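Local coordinates for DNA-damage inducible protein DDI1-like protein (Leishmania major, PDB 5YQ8) that probably cuts peptide bonds as an aspartic endopeptidase, this chain being the retroviral protease-like domain that pairs with a second copy, at residues A[15-20]-A[32-37]; A[26-31]-A[93-98]; A[46-51]-A[58-63]; A[65-70]-A[78-83]; A[72-77]-A[112-117]. All coordinates share one frame; numbering follows the deposited sequence.

The five contacts lie within one retropepsin-like domain, and all of them reach the same mixed sheet. Contact 1 (15-20 with 32-37) sets a helix against the strand leading to active-site Asp22; contact 2 (26-31 with 93-98) lies beside that aspartate, its centre about 14 Å from that of contact 1. Contact 4 (65-70 with 78-83) pairs two strands of the mixed sheet, is nested within the chain loop that contact 2 closes, and has its centre about 9 Å from that of contact 2. Contacts 3 (46-51 with 58-63) and 5 (72-77 with 112-117), about 29 Å apart between centres, lie on opposite sides of the chain's centre, so the hairpin 62-71/74-83 spans between them.

Contact 1 (A[15-20]-A[32-37]); sequences VLVKAF and KRTAER
Val15 and Val17 face helix 32-37, which runs roughly antiparallel to strand 15-20, the two directions differing by 156° with the axes 10.0 Å apart at closest. That gap is too wide for backbone bonding, and Arg37 spans it. Its chain leaves the helix with CG anti to the backbone N (chi1 -179°), then bends at chi3, which brings the guanidinium over to the strand. Arg37 NH1 donates to Leu16 O at 3.1 Å, with the acceptor lying in the guanidinium plane. The other terminal nitrogen, Arg37 NH2, turns back to its own helix and gives a longer bond to Thr34 OG1 (3.3 Å); it also forms a salt bridge with Asp89, so the group is fixed from several directions. Valine, beta-branched and at home in a strand, supplies apolar walls here: Val15 CG1 lies 3.5 Å from Arg37 NH1, and Val17 CG1 3.4 Å from Arg37 NH2. Val17 CG1 also meets Thr34 CG2 at 3.8 Å, while Thr34 keeps its hydroxyl for Arg37 and for Asn31 OD1 just before the helix. The arrangement is helix-on-sheet packing within the retropepsin-like fold, applied to the strand that runs into the active-site aspartate.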
# COMPACT_ATOMS: atom_id res chain seq x y z
N VAL A 15 -1.58 9.28 -23.65
CA VAL A 15 -0.86 10.17 -22.79
C VAL A 15 -0.18 9.39 -21.69
O VAL A 15 -0.75 8.57 -21.02
CB VAL A 15 -1.82 11.18 -22.13
CG1 VAL A 15 -1.04 12.13 -21.15
CG2 VAL A 15 -2.57 11.97 -23.19
N LEU A 16 1.08 9.69 -21.50
CA LEU A 16 1.90 8.96 -20.53
C LEU A 16 1.68 9.38 -19.09
O LEU A 16 1.74 10.59 -18.80
CB LEU A 16 3.36 9.08 -20.87
CG LEU A 16 4.34 8.25 -20.08
CD1 LEU A 16 3.95 6.81 -20.16
CD2 LEU A 16 5.75 8.43 -20.62
N VAL A 17 1.42 8.40 -18.20
CA VAL A 17 1.20 8.70 -16.79
C VAL A 17 1.86 7.67 -15.90
O VAL A 17 1.96 6.48 -16.30
CB VAL A 17 -0.31 8.80 -16.49
CG1 VAL A 17 -0.93 10.10 -17.03
CG2 VAL A 17 -1.06 7.67 -17.11
N LYS A 18 2.36 8.11 -14.75
CA LYS A 18 2.86 7.20 -13.77
C LYS A 18 1.87 7.01 -12.62
O LYS A 18 1.20 7.95 -12.21
CB LYS A 18 4.22 7.63 -13.24
CG LYS A 18 4.27 8.76 -12.24
CD LYS A 18 5.55 8.68 -11.44
CE LYS A 18 5.67 9.92 -10.58
NZ LYS A 18 5.71 11.21 -11.37
N ALA A 19 1.76 5.77 -12.14
CA ALA A 19 0.71 5.35 -11.22
C ALA A 19 1.34 4.76 -9.97
O ALA A 19 2.15 3.86 -10.06
CB ALA A 19 -0.20 4.30 -11.87
N PHE A 20 0.95 5.27 -8.82
CA PHE A 20 1.36 4.74 -7.50
C PHE A 20 0.59 3.49 -7.09
O PHE A 20 -0.63 3.50 -7.18
CB PHE A 20 1.11 5.80 -6.47
CG PHE A 20 1.62 5.47 -5.09
CD1 PHE A 20 2.98 5.41 -4.84
CD2 PHE A 20 0.73 5.31 -4.00
CE1 PHE A 20 3.45 5.21 -3.55
CE2 PHE A 20 1.21 5.05 -2.74
CZ PHE A 20 2.57 4.98 -2.51
N LYS A 32 -7.31 15.96 -10.72
CA LYS A 32 -8.03 16.69 -11.77
C LYS A 32 -7.15 17.01 -12.97
O LYS A 32 -7.60 16.91 -14.12
CB LYS A 32 -8.62 18.00 -11.24
CG LYS A 32 -9.37 18.82 -12.30
CD LYS A 32 -10.20 19.94 -11.70
CE LYS A 32 -10.85 20.80 -12.79
NZ LYS A 32 -11.93 21.65 -12.16
N ARG A 33 -5.89 17.34 -12.67
CA ARG A 33 -4.95 17.80 -13.66
C ARG A 33 -4.70 16.69 -14.63
O ARG A 33 -4.58 16.97 -15.84
CB ARG A 33 -3.62 18.24 -13.01
CG ARG A 33 -2.58 18.79 -14.01
CD ARG A 33 -1.40 19.45 -13.29
NE ARG A 33 -1.23 18.85 -11.95
CZ ARG A 33 -0.48 17.79 -11.67
NH1 ARG A 33 0.26 17.19 -12.62
NH2 ARG A 33 -0.42 17.32 -10.39
N THR A 34 -4.60 15.45 -14.13
CA THR A 34 -4.28 14.30 -15.00
C THR A 34 -5.43 13.96 -15.93
O THR A 34 -5.25 13.78 -17.15
CB THR A 34 -3.91 13.10 -14.18
OG1 THR A 34 -2.66 13.40 -13.56
CG2 THR A 34 -3.70 11.85 -15.09
N ALA A 35 -6.62 13.87 -15.37
CA ALA A 35 -7.80 13.56 -16.17
C ALA A 35 -8.03 14.66 -17.19
O ALA A 35 -8.40 14.39 -18.31
CB ALA A 35 -9.00 13.35 -15.27
N GLU A 36 -7.82 15.92 -16.79
CA GLU A 36 -7.80 17.00 -17.78
C GLU A 36 -6.69 16.77 -18.82
O GLU A 36 -6.85 16.94 -20.04
CB GLU A 36 -7.61 18.37 -17.09
CG GLU A 36 -8.91 18.99 -16.52
CD GLU A 36 -8.70 20.27 -15.69
OE1 GLU A 36 -7.77 20.32 -14.86
OE2 GLU A 36 -9.46 21.24 -15.88
N ARG A 37 -5.54 16.33 -18.35
CA ARG A 37 -4.42 16.08 -19.28
C ARG A 37 -4.66 14.88 -20.19
O ARG A 37 -4.07 14.80 -21.25
CB ARG A 37 -3.13 15.96 -18.47
CG ARG A 37 -1.84 15.72 -19.25
CD ARG A 37 -0.66 15.96 -18.29
NE ARG A 37 -0.70 15.12 -17.10
CZ ARG A 37 -0.28 13.85 -17.03
NH1 ARG A 37 0.29 13.22 -18.06
NH2 ARG A 37 -0.40 13.22 -15.91

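Contact 2 (A[26-31]-A[93-98]); sequences QNSIMN and GLDQLK
Ser28 holds the start of helix 94-99 with both its side chain and its backbone. Ser28 OG accepts a nearly straight bond from Gly93 N (2.9 Å, 173°), and Ser28 N donates to Asp95 OD2 at 2.9 Å, on the syn lone pair of that oxygen. Serine suits the place because one small hydroxyl can accept here and also reach Ile91 O in a weak hydrogen bond. Against the same Ser28 OG rests Gln96 CG, 3.4 Å away, an aliphatic part of a side chain whose amide makes weak bonds to His100 and to Ala79 O. Asp95 lies on the first turn of the helix, from which its side chain reaches back to Ser28 N; Asp95 OD2 also touches Asn27 CA at 3.5 Å. The Gly-Leu-Asp sequence at 93-95 matches the glycine-led motif that in retropepsins opens the helix behind the active site, and Gly93 lies about 5 Å from the side chain of Asp22, the probable catalytic aspartate. Glycine suits this N-cap position because a beta carbon would point toward 26-31 and run into Asn27 O, and into Asp95 OD1 as well. Farther out lies the second subunit: Leu94 packs on Thr4 of that chain, Gln26 on its Val3, and Lys98 NZ donates to the carbonyl O of its Thr4.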
# COMPACT_ATOMS: atom_id res chain seq x y z
N GLN A 26 -7.81 1.82 -0.15
CA GLN A 26 -9.01 1.16 -0.61
C GLN A 26 -9.49 1.68 -1.99
O GLN A 26 -10.02 0.90 -2.73
CB GLN A 26 -10.12 1.25 0.45
CG GLN A 26 -11.35 0.45 0.05
CD GLN A 26 -12.22 0.10 1.22
OE1 GLN A 26 -12.25 -1.07 1.70
NE2 GLN A 26 -12.96 1.10 1.70
N ASN A 27 -9.31 2.96 -2.32
CA ASN A 27 -9.85 3.52 -3.60
C ASN A 27 -8.72 3.95 -4.54
O ASN A 27 -7.68 4.43 -4.09
CB ASN A 27 -10.76 4.71 -3.29
CG ASN A 27 -11.92 4.33 -2.36
OD1 ASN A 27 -12.96 3.78 -2.83
ND2 ASN A 27 -11.71 4.54 -1.02
N SER A 28 -8.92 3.73 -5.84
CA SER A 28 -8.13 4.38 -6.88
C SER A 28 -8.62 5.80 -7.12
O SER A 28 -9.83 6.05 -7.13
CB SER A 28 -8.15 3.60 -8.19
OG SER A 28 -7.40 2.40 -8.06
N ILE A 29 -7.67 6.73 -7.24
CA ILE A 29 -7.94 8.15 -7.33
C ILE A 29 -6.95 8.79 -8.28
O ILE A 29 -5.79 8.44 -8.28
CB ILE A 29 -7.83 8.85 -5.98
CG1 ILE A 29 -8.79 8.28 -4.94
CG2 ILE A 29 -8.26 10.29 -6.13
CD1 ILE A 29 -8.37 8.54 -3.51
N MET A 30 -7.45 9.69 -9.12
CA MET A 30 -6.70 10.44 -10.09
C MET A 30 -6.90 11.91 -9.85
O MET A 30 -8.04 12.35 -9.59
CB MET A 30 -7.22 10.07 -11.49
CG MET A 30 -6.76 11.00 -12.58
SD MET A 30 -7.29 10.41 -14.20
CE MET A 30 -6.34 8.95 -14.43
N ASN A 31 -5.84 12.71 -10.01
CA ASN A 31 -6.00 14.15 -9.77
C ASN A 31 -6.69 14.81 -10.94
O ASN A 31 -6.73 14.25 -12.02
CB ASN A 31 -4.69 14.85 -9.36
CG ASN A 31 -3.59 14.66 -10.34
OD1 ASN A 31 -3.82 14.08 -11.42
ND2 ASN A 31 -2.37 15.05 -9.98
N GLY A 93 -5.25 1.61 -6.35
CA GLY A 93 -5.60 1.07 -5.03
C GLY A 93 -5.88 -0.42 -5.04
O GLY A 93 -5.83 -1.13 -6.07
N LEU A 94 -6.24 -0.89 -3.87
CA LEU A 94 -6.65 -2.27 -3.65
C LEU A 94 -7.91 -2.69 -4.42
O LEU A 94 -8.05 -3.82 -4.75
CB LEU A 94 -6.82 -2.47 -2.14
CG LEU A 94 -6.67 -3.89 -1.59
CD1 LEU A 94 -5.36 -4.48 -2.05
CD2 LEU A 94 -6.81 -3.88 -0.09
N ASP A 95 -8.83 -1.81 -4.74
CA ASP A 95 -9.90 -2.16 -5.66
C ASP A 95 -9.43 -2.71 -7.02
O ASP A 95 -9.88 -3.78 -7.49
CB ASP A 95 -10.81 -0.94 -5.90
CG ASP A 95 -10.04 0.42 -5.86
OD1 ASP A 95 -8.86 0.47 -5.35
OD2 ASP A 95 -10.66 1.43 -6.28
N GLN A 96 -8.57 -1.97 -7.71
CA GLN A 96 -8.09 -2.36 -9.05
C GLN A 96 -7.01 -3.44 -8.98
O GLN A 96 -6.95 -4.31 -9.80
CB GLN A 96 -7.59 -1.14 -9.83
CG GLN A 96 -8.66 -0.07 -10.11
CD GLN A 96 -9.69 -0.53 -11.08
OE1 GLN A 96 -9.38 -1.27 -12.00
NE2 GLN A 96 -10.92 -0.09 -10.89
N LEU A 97 -6.17 -3.42 -7.96
CA LEU A 97 -5.25 -4.54 -7.70
C LEU A 97 -5.99 -5.86 -7.55
O LEU A 97 -5.56 -6.86 -8.09
CB LEU A 97 -4.42 -4.29 -6.46
CG LEU A 97 -3.23 -3.32 -6.59
CD1 LEU A 97 -2.59 -3.03 -5.27
CD2 LEU A 97 -2.21 -3.89 -7.56
N LYS A 98 -7.10 -5.84 -6.84
CA LYS A 98 -8.01 -6.96 -6.74
C LYS A 98 -8.90 -7.20 -7.93
O LYS A 98 -9.04 -8.29 -8.39
CB LYS A 98 -8.86 -6.85 -5.47
CG LYS A 98 -8.08 -6.96 -4.18
CD LYS A 98 -9.04 -7.49 -3.12
CE LYS A 98 -8.35 -8.29 -2.08
NZ LYS A 98 -9.29 -8.38 -0.97

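Contact 3 (A[46-51]-A[58-63]); sequences VRMRGV and QEICGR
Met48, Val51 and Ile60 meet at the base of the long loop before strand 62-71, a region that probably corresponds to the flap of retropepsins. Two backbone motifs shape it. A type II beta turn runs from Met48 to Val51, with Gly50 in the third position, where the positive phi of 81° favours glycine. Across from it, Cys61 and Gly62 both face Val82 as a classic beta bulge, and Gly62 takes backbone angles that by themselves call for glycine. No hydrogen bond links the two segments, so apolar packing joins them. Ile60 is the central piece: CG1 sits between its backbone N and carbonyl carbon (chi1 75°), and from there CD1 lies against the turn, between Met48 and Val51. Ile60 CD1 touches Val51 CG2 at 3.7 Å and Met48 CG at 4.0 Å, and presses closely on Met48 O at 3.1 Å. The branched isoleucine thus packs on both ends of the turn while its other flank rests on Tyr81 and Ile83 of the neighbouring strand. Met48, flexible and bent at both chi2 and chi3, crosses Arg63 obliquely, so that Met48 CG lies 4.1 Å from Arg63 CB. Val46 CB lies above one face of the Arg49 guanidinium, toward its rim, and Val46 CG1 comes to 3.9 Å from Cys61 O.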
# COMPACT_ATOMS: atom_id res chain seq x y z
N VAL A 46 -20.61 13.57 -12.21
CA VAL A 46 -20.50 14.57 -11.12
C VAL A 46 -21.65 14.40 -10.15
O VAL A 46 -22.00 15.32 -9.46
CB VAL A 46 -20.52 16.03 -11.65
CG1 VAL A 46 -19.23 16.41 -12.32
CG2 VAL A 46 -21.67 16.21 -12.63
N ARG A 47 -22.24 13.20 -10.06
CA ARG A 47 -23.39 12.98 -9.18
C ARG A 47 -22.97 12.73 -7.76
O ARG A 47 -23.76 12.88 -6.86
CB ARG A 47 -24.25 11.83 -9.68
CG ARG A 47 -24.98 12.17 -10.97
CD ARG A 47 -25.92 11.04 -11.33
NE ARG A 47 -25.21 9.80 -11.58
CZ ARG A 47 -25.78 8.62 -11.84
NH1 ARG A 47 -27.11 8.47 -11.84
NH2 ARG A 47 -24.99 7.56 -12.06
N MET A 48 -21.74 12.34 -7.57
CA MET A 48 -21.23 11.97 -6.26
C MET A 48 -20.19 13.01 -5.76
O MET A 48 -19.29 12.63 -5.02
CB MET A 48 -20.59 10.57 -6.38
CG MET A 48 -19.64 10.37 -7.59
SD MET A 48 -20.50 10.08 -9.18
CE MET A 48 -21.48 8.61 -8.87
N ARG A 49 -20.27 14.28 -6.20
CA ARG A 49 -19.33 15.33 -5.72
C ARG A 49 -19.59 15.68 -4.28
O ARG A 49 -20.74 15.68 -3.85
CB ARG A 49 -19.38 16.63 -6.55
CG ARG A 49 -20.77 17.23 -6.78
CD ARG A 49 -20.81 18.30 -7.86
NE ARG A 49 -22.18 18.55 -8.31
CZ ARG A 49 -22.51 19.33 -9.32
NH1 ARG A 49 -21.59 20.01 -10.00
NH2 ARG A 49 -23.78 19.45 -9.65
N GLY A 50 -18.53 15.99 -3.55
CA GLY A 50 -18.62 16.33 -2.12
C GLY A 50 -18.71 15.17 -1.14
O GLY A 50 -18.65 15.37 0.06
N VAL A 51 -18.86 13.94 -1.62
CA VAL A 51 -18.80 12.78 -0.71
C VAL A 51 -17.35 12.49 -0.23
O VAL A 51 -16.39 12.97 -0.84
CB VAL A 51 -19.43 11.51 -1.32
CG1 VAL A 51 -20.90 11.74 -1.67
CG2 VAL A 51 -18.60 11.01 -2.51
N GLN A 58 -11.81 13.92 2.36
CA GLN A 58 -11.85 13.48 0.96
C GLN A 58 -13.01 14.20 0.29
O GLN A 58 -14.16 14.07 0.73
CB GLN A 58 -12.08 11.97 0.93
CG GLN A 58 -12.29 11.42 -0.48
CD GLN A 58 -12.49 9.92 -0.56
OE1 GLN A 58 -12.10 9.16 0.35
NE2 GLN A 58 -13.09 9.46 -1.69
N GLU A 59 -12.71 14.99 -0.75
CA GLU A 59 -13.77 15.75 -1.48
C GLU A 59 -13.51 15.62 -3.00
O GLU A 59 -12.56 16.18 -3.57
CB GLU A 59 -13.88 17.22 -1.01
CG GLU A 59 -14.06 17.36 0.51
CD GLU A 59 -13.97 18.79 0.97
OE1 GLU A 59 -14.19 19.05 2.18
OE2 GLU A 59 -13.67 19.63 0.08
N ILE A 60 -14.32 14.80 -3.64
CA ILE A 60 -14.00 14.39 -4.96
C ILE A 60 -14.68 15.33 -5.97
O ILE A 60 -15.72 15.95 -5.67
CB ILE A 60 -14.42 12.92 -5.18
CG1 ILE A 60 -15.94 12.81 -5.33
CG2 ILE A 60 -13.95 12.03 -4.01
CD1 ILE A 60 -16.43 11.41 -5.50
N CYS A 61 -14.10 15.43 -7.16
CA CYS A 61 -14.72 16.04 -8.31
C CYS A 61 -15.66 15.09 -9.00
O CYS A 61 -16.38 15.52 -9.84
CB CYS A 61 -13.69 16.44 -9.37
SG CYS A 61 -12.59 17.75 -8.92
N GLY A 62 -15.62 13.78 -8.73
CA GLY A 62 -16.51 12.82 -9.35
C GLY A 62 -15.84 11.46 -9.37
O GLY A 62 -14.83 11.25 -8.69
N ARG A 63 -16.45 10.54 -10.13
CA ARG A 63 -15.93 9.21 -10.31
C ARG A 63 -15.93 8.82 -11.76
O ARG A 63 -16.94 9.02 -12.40
CB ARG A 63 -16.77 8.23 -9.52
CG ARG A 63 -16.18 6.81 -9.42
CD ARG A 63 -17.07 5.88 -8.62
NE ARG A 63 -16.42 4.60 -8.37
CZ ARG A 63 -16.55 3.47 -9.09
NH1 ARG A 63 -17.38 3.38 -10.14
NH2 ARG A 63 -15.85 2.38 -8.74

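Contact 4 (A[65-70]-A[78-83]); sequences HMTPVN and FAFYVI
Phe78 makes the antiparallel hydrogen-bonded pair with Thr67: Phe78 N donates to Thr67 O at 3.1 Å and Thr67 N to Phe78 O at 3.0 Å, this second bond in the carbonyl plane. Phe78 O also takes a CA-H contact from Met66 CA (3.2 Å). The Phe78 side chain crosses that of Val69 at about a right angle, with Val69 CG2 3.8 Å from Phe78 CB, two bulky apolar groups suited to a buried flank. At Ala79 the methyl CB packs 3.3 Å from His65 O, and alanine adds no further bulk there. Phe80 starts out away from the other strand, but with CG between its backbone N and carbonyl carbon (chi1 44°) the ring swings back, and Phe80 CZ reaches Thr67 CG2 at 3.3 Å. The short segments run at 121° to each other, reflecting twist and bending, while pairing continues from Phe80 to Ile64. Tyr81 turns to the other neighbour, its backbone bonded to Ser28 and Met30. Strand 74-83 therefore lies between strands 29-31 and 62-71 in the mixed sheet, while Thr67 and Val69 pack their side chains on Ile12 of strand 7-12, and the Phe78 side chain meets Gln96 of helix 94-99.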
# COMPACT_ATOMS: atom_id res chain seq x y z
N HIS A 65 -16.16 5.90 -14.17
CA HIS A 65 -16.64 4.50 -13.93
C HIS A 65 -15.91 3.49 -14.78
O HIS A 65 -15.82 2.33 -14.43
CB HIS A 65 -18.15 4.39 -14.12
CG HIS A 65 -18.92 5.33 -13.27
ND1 HIS A 65 -18.80 5.36 -11.90
CD2 HIS A 65 -19.81 6.30 -13.59
CE1 HIS A 65 -19.63 6.27 -11.41
NE2 HIS A 65 -20.23 6.87 -12.42
N MET A 66 -15.40 3.95 -15.91
CA MET A 66 -14.64 3.12 -16.84
C MET A 66 -13.89 4.01 -17.78
O MET A 66 -14.48 4.85 -18.43
CB MET A 66 -15.50 2.15 -17.64
CG MET A 66 -14.67 1.19 -18.49
SD MET A 66 -14.34 1.89 -20.07
CE MET A 66 -13.53 0.59 -20.91
N THR A 67 -12.56 3.89 -17.75
CA THR A 67 -11.69 4.45 -18.74
C THR A 67 -10.65 3.40 -19.08
O THR A 67 -10.08 2.75 -18.19
CB THR A 67 -11.00 5.74 -18.26
OG1 THR A 67 -10.12 6.27 -19.28
CG2 THR A 67 -10.21 5.53 -17.01
N PRO A 68 -10.34 3.26 -20.34
CA PRO A 68 -9.22 2.37 -20.68
C PRO A 68 -7.82 2.90 -20.30
O PRO A 68 -7.49 4.05 -20.53
CB PRO A 68 -9.36 2.17 -22.20
CG PRO A 68 -10.70 2.76 -22.53
CD PRO A 68 -10.95 3.83 -21.54
N VAL A 69 -7.05 2.06 -19.66
CA VAL A 69 -5.68 2.32 -19.26
C VAL A 69 -4.77 1.21 -19.75
O VAL A 69 -5.00 0.03 -19.47
CB VAL A 69 -5.62 2.38 -17.74
CG1 VAL A 69 -4.26 2.79 -17.28
CG2 VAL A 69 -6.62 3.37 -17.20
N ASN A 70 -3.73 1.58 -20.49
CA ASN A 70 -2.84 0.64 -21.12
C ASN A 70 -1.73 0.31 -20.16
O ASN A 70 -0.69 1.00 -20.06
CB ASN A 70 -2.31 1.18 -22.45
CG ASN A 70 -1.29 0.25 -23.08
OD1 ASN A 70 -0.13 0.19 -22.62
ND2 ASN A 70 -1.74 -0.57 -24.06
N PHE A 78 -10.21 0.72 -15.87
CA PHE A 78 -10.14 1.31 -14.55
C PHE A 78 -11.37 2.11 -14.20
O PHE A 78 -12.02 2.69 -15.03
CB PHE A 78 -8.92 2.21 -14.44
CG PHE A 78 -7.68 1.46 -13.98
CD1 PHE A 78 -7.09 0.48 -14.81
CD2 PHE A 78 -7.14 1.68 -12.71
CE1 PHE A 78 -6.01 -0.24 -14.39
CE2 PHE A 78 -6.03 0.96 -12.30
CZ PHE A 78 -5.47 0.01 -13.15
N ALA A 79 -11.65 2.17 -12.90
CA ALA A 79 -12.63 3.10 -12.30
C ALA A 79 -11.93 3.75 -11.13
O ALA A 79 -11.22 3.05 -10.34
CB ALA A 79 -13.85 2.40 -11.80
N PHE A 80 -12.07 5.07 -11.06
CA PHE A 80 -11.48 5.82 -9.99
C PHE A 80 -12.14 7.15 -9.72
O PHE A 80 -12.90 7.62 -10.54
CB PHE A 80 -10.03 6.07 -10.28
CG PHE A 80 -9.77 6.49 -11.66
CD1 PHE A 80 -10.15 7.72 -12.09
CD2 PHE A 80 -9.16 5.61 -12.52
CE1 PHE A 80 -9.92 8.06 -13.38
CE2 PHE A 80 -8.96 5.91 -13.79
CZ PHE A 80 -9.32 7.15 -14.22
N TYR A 81 -11.93 7.68 -8.53
CA TYR A 81 -12.41 9.00 -8.19
C TYR A 81 -11.49 10.05 -8.75
O TYR A 81 -10.34 9.81 -8.98
CB TYR A 81 -12.51 9.13 -6.68
CG TYR A 81 -13.52 8.22 -6.06
CD1 TYR A 81 -14.88 8.35 -6.36
CD2 TYR A 81 -13.16 7.24 -5.16
CE1 TYR A 81 -15.84 7.55 -5.80
CE2 TYR A 81 -14.14 6.46 -4.54
CZ TYR A 81 -15.48 6.61 -4.90
OH TYR A 81 -16.52 5.85 -4.41
N VAL A 82 -12.03 11.23 -8.96
CA VAL A 82 -11.24 12.36 -9.42
C VAL A 82 -11.29 13.42 -8.33
O VAL A 82 -12.40 13.78 -7.87
CB VAL A 82 -11.72 12.90 -10.78
CG1 VAL A 82 -10.90 14.10 -11.16
CG2 VAL A 82 -11.57 11.85 -11.88
N ILE A 83 -10.11 13.87 -7.90
CA ILE A 83 -9.96 14.83 -6.82
C ILE A 83 -8.98 15.92 -7.23
O ILE A 83 -7.87 15.61 -7.64
CB ILE A 83 -9.50 14.09 -5.54
CG1 ILE A 83 -10.57 13.10 -5.08
CG2 ILE A 83 -9.21 15.09 -4.43
CD1 ILE A 83 -10.52 12.60 -3.65

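Contact 5 (A[72-77]-A[112-117]); sequences AGMYIP and TIDNIN
Met74 and Ala72, at the bend of the hairpin 62-71/74-83, rest on a second hairpin whose type II' turn runs from Ile113 to Ile116. The contact is plain apolar packing between these two hairpins, without a hydrogen bond across. Methionine, long and pliable, reaches the turn: its chain bends at chi3 (-65°), bringing Met74 CE to 3.7 Å from Ile113 CG2 and 3.4 Å from Ile113 O. Met74 SD lies 3.7 Å from Asp114 CB. Asp114 carries the positive phi (59°) that a type II' turn demands in its second position, where glycine is more usual. Deeper in, Ile76 and Ile113 approach tip to tip, CD1 to CD1 at 4.2 Å, and both side chains also touch Leu71. Ala72 and Gly73 both have positive phi, and together they reverse the chain. The small Ala72 fits against a branched partner: Ala72 CB meets Ile116 CG2 at 3.7 Å, and the same Ile116 CG2 lies 3.2 Å from Ala72 O.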
# COMPACT_ATOMS: atom_id res chain seq x y z
N ALA A 72 0.80 -2.71 -18.70
CA ALA A 72 1.48 -3.96 -19.08
C ALA A 72 1.25 -4.29 -20.50
O ALA A 72 1.14 -5.49 -20.81
CB ALA A 72 1.08 -5.14 -18.15
N GLY A 73 1.18 -3.27 -21.35
CA GLY A 73 0.78 -3.46 -22.75
C GLY A 73 -0.64 -4.02 -23.02
O GLY A 73 -0.97 -4.44 -24.13
N MET A 74 -1.49 -4.05 -22.00
CA MET A 74 -2.85 -4.51 -22.17
C MET A 74 -3.76 -3.37 -21.87
O MET A 74 -3.46 -2.55 -21.02
CB MET A 74 -3.17 -5.65 -21.21
CG MET A 74 -2.40 -6.93 -21.41
SD MET A 74 -2.93 -8.12 -20.14
CE MET A 74 -2.38 -7.32 -18.68
N TYR A 75 -4.85 -3.28 -22.62
CA TYR A 75 -5.97 -2.34 -22.23
C TYR A 75 -6.75 -2.85 -21.06
O TYR A 75 -7.35 -3.88 -21.18
CB TYR A 75 -6.88 -2.06 -23.44
CG TYR A 75 -6.22 -1.07 -24.35
CD1 TYR A 75 -5.26 -1.49 -25.28
CD2 TYR A 75 -6.47 0.29 -24.25
CE1 TYR A 75 -4.60 -0.60 -26.11
CE2 TYR A 75 -5.80 1.21 -25.07
CZ TYR A 75 -4.88 0.75 -26.01
OH TYR A 75 -4.19 1.64 -26.81
N ILE A 76 -6.72 -2.14 -19.93
CA ILE A 76 -7.34 -2.56 -18.69
C ILE A 76 -8.38 -1.52 -18.21
O ILE A 76 -8.06 -0.35 -18.06
CB ILE A 76 -6.27 -2.73 -17.60
CG1 ILE A 76 -5.50 -3.96 -17.94
CG2 ILE A 76 -6.89 -2.92 -16.21
CD1 ILE A 76 -4.05 -3.77 -17.68
N PRO A 77 -9.62 -1.93 -17.96
CA PRO A 77 -10.62 -0.97 -17.58
C PRO A 77 -10.45 -0.58 -16.13
O PRO A 77 -10.55 -1.47 -15.26
CB PRO A 77 -11.94 -1.73 -17.81
CG PRO A 77 -11.59 -3.15 -17.68
CD PRO A 77 -10.18 -3.27 -18.11
N THR A 112 2.73 -7.72 -11.92
CA THR A 112 2.32 -8.77 -12.81
C THR A 112 0.79 -8.77 -12.98
O THR A 112 0.05 -8.80 -12.04
CB THR A 112 2.74 -10.15 -12.29
OG1 THR A 112 4.12 -10.14 -11.93
CG2 THR A 112 2.49 -11.17 -13.26
N ILE A 113 0.36 -8.65 -14.22
CA ILE A 113 -1.06 -8.75 -14.62
C ILE A 113 -1.08 -9.65 -15.86
O ILE A 113 -0.39 -9.39 -16.79
CB ILE A 113 -1.64 -7.37 -15.01
CG1 ILE A 113 -1.17 -6.25 -14.06
CG2 ILE A 113 -3.16 -7.49 -15.08
CD1 ILE A 113 -1.64 -4.88 -14.47
N ASP A 114 -1.88 -10.70 -15.85
CA ASP A 114 -1.91 -11.73 -16.90
C ASP A 114 -0.52 -12.33 -16.98
O ASP A 114 0.05 -12.62 -15.98
CB ASP A 114 -2.54 -11.20 -18.22
CG ASP A 114 -3.43 -12.25 -18.93
OD1 ASP A 114 -3.59 -13.37 -18.39
OD2 ASP A 114 -3.92 -11.96 -20.03
N ASN A 115 0.01 -12.50 -18.17
CA ASN A 115 1.37 -13.04 -18.40
C ASN A 115 2.48 -11.92 -18.54
O ASN A 115 3.47 -12.13 -19.23
CB ASN A 115 1.44 -13.87 -19.72
CG ASN A 115 0.30 -14.86 -19.89
OD1 ASN A 115 -0.15 -15.49 -18.93
ND2 ASN A 115 -0.20 -14.98 -21.11
N ILE A 116 2.27 -10.73 -17.98
CA ILE A 116 3.10 -9.58 -18.30
C ILE A 116 3.48 -8.91 -16.98
O ILE A 116 2.61 -8.58 -16.17
CB ILE A 116 2.37 -8.56 -19.24
CG1 ILE A 116 1.68 -9.25 -20.42
CG2 ILE A 116 3.35 -7.53 -19.72
CD1 ILE A 116 2.61 -10.08 -21.33
N ASN A 117 4.76 -8.60 -16.85
CA ASN A 117 5.33 -7.94 -15.70
C ASN A 117 5.84 -6.55 -16.07
O ASN A 117 6.73 -6.42 -16.85
CB ASN A 117 6.51 -8.78 -15.19
CG ASN A 117 6.10 -10.24 -14.92
OD1 ASN A 117 5.69 -10.61 -13.83
ND2 ASN A 117 6.22 -11.09 -15.97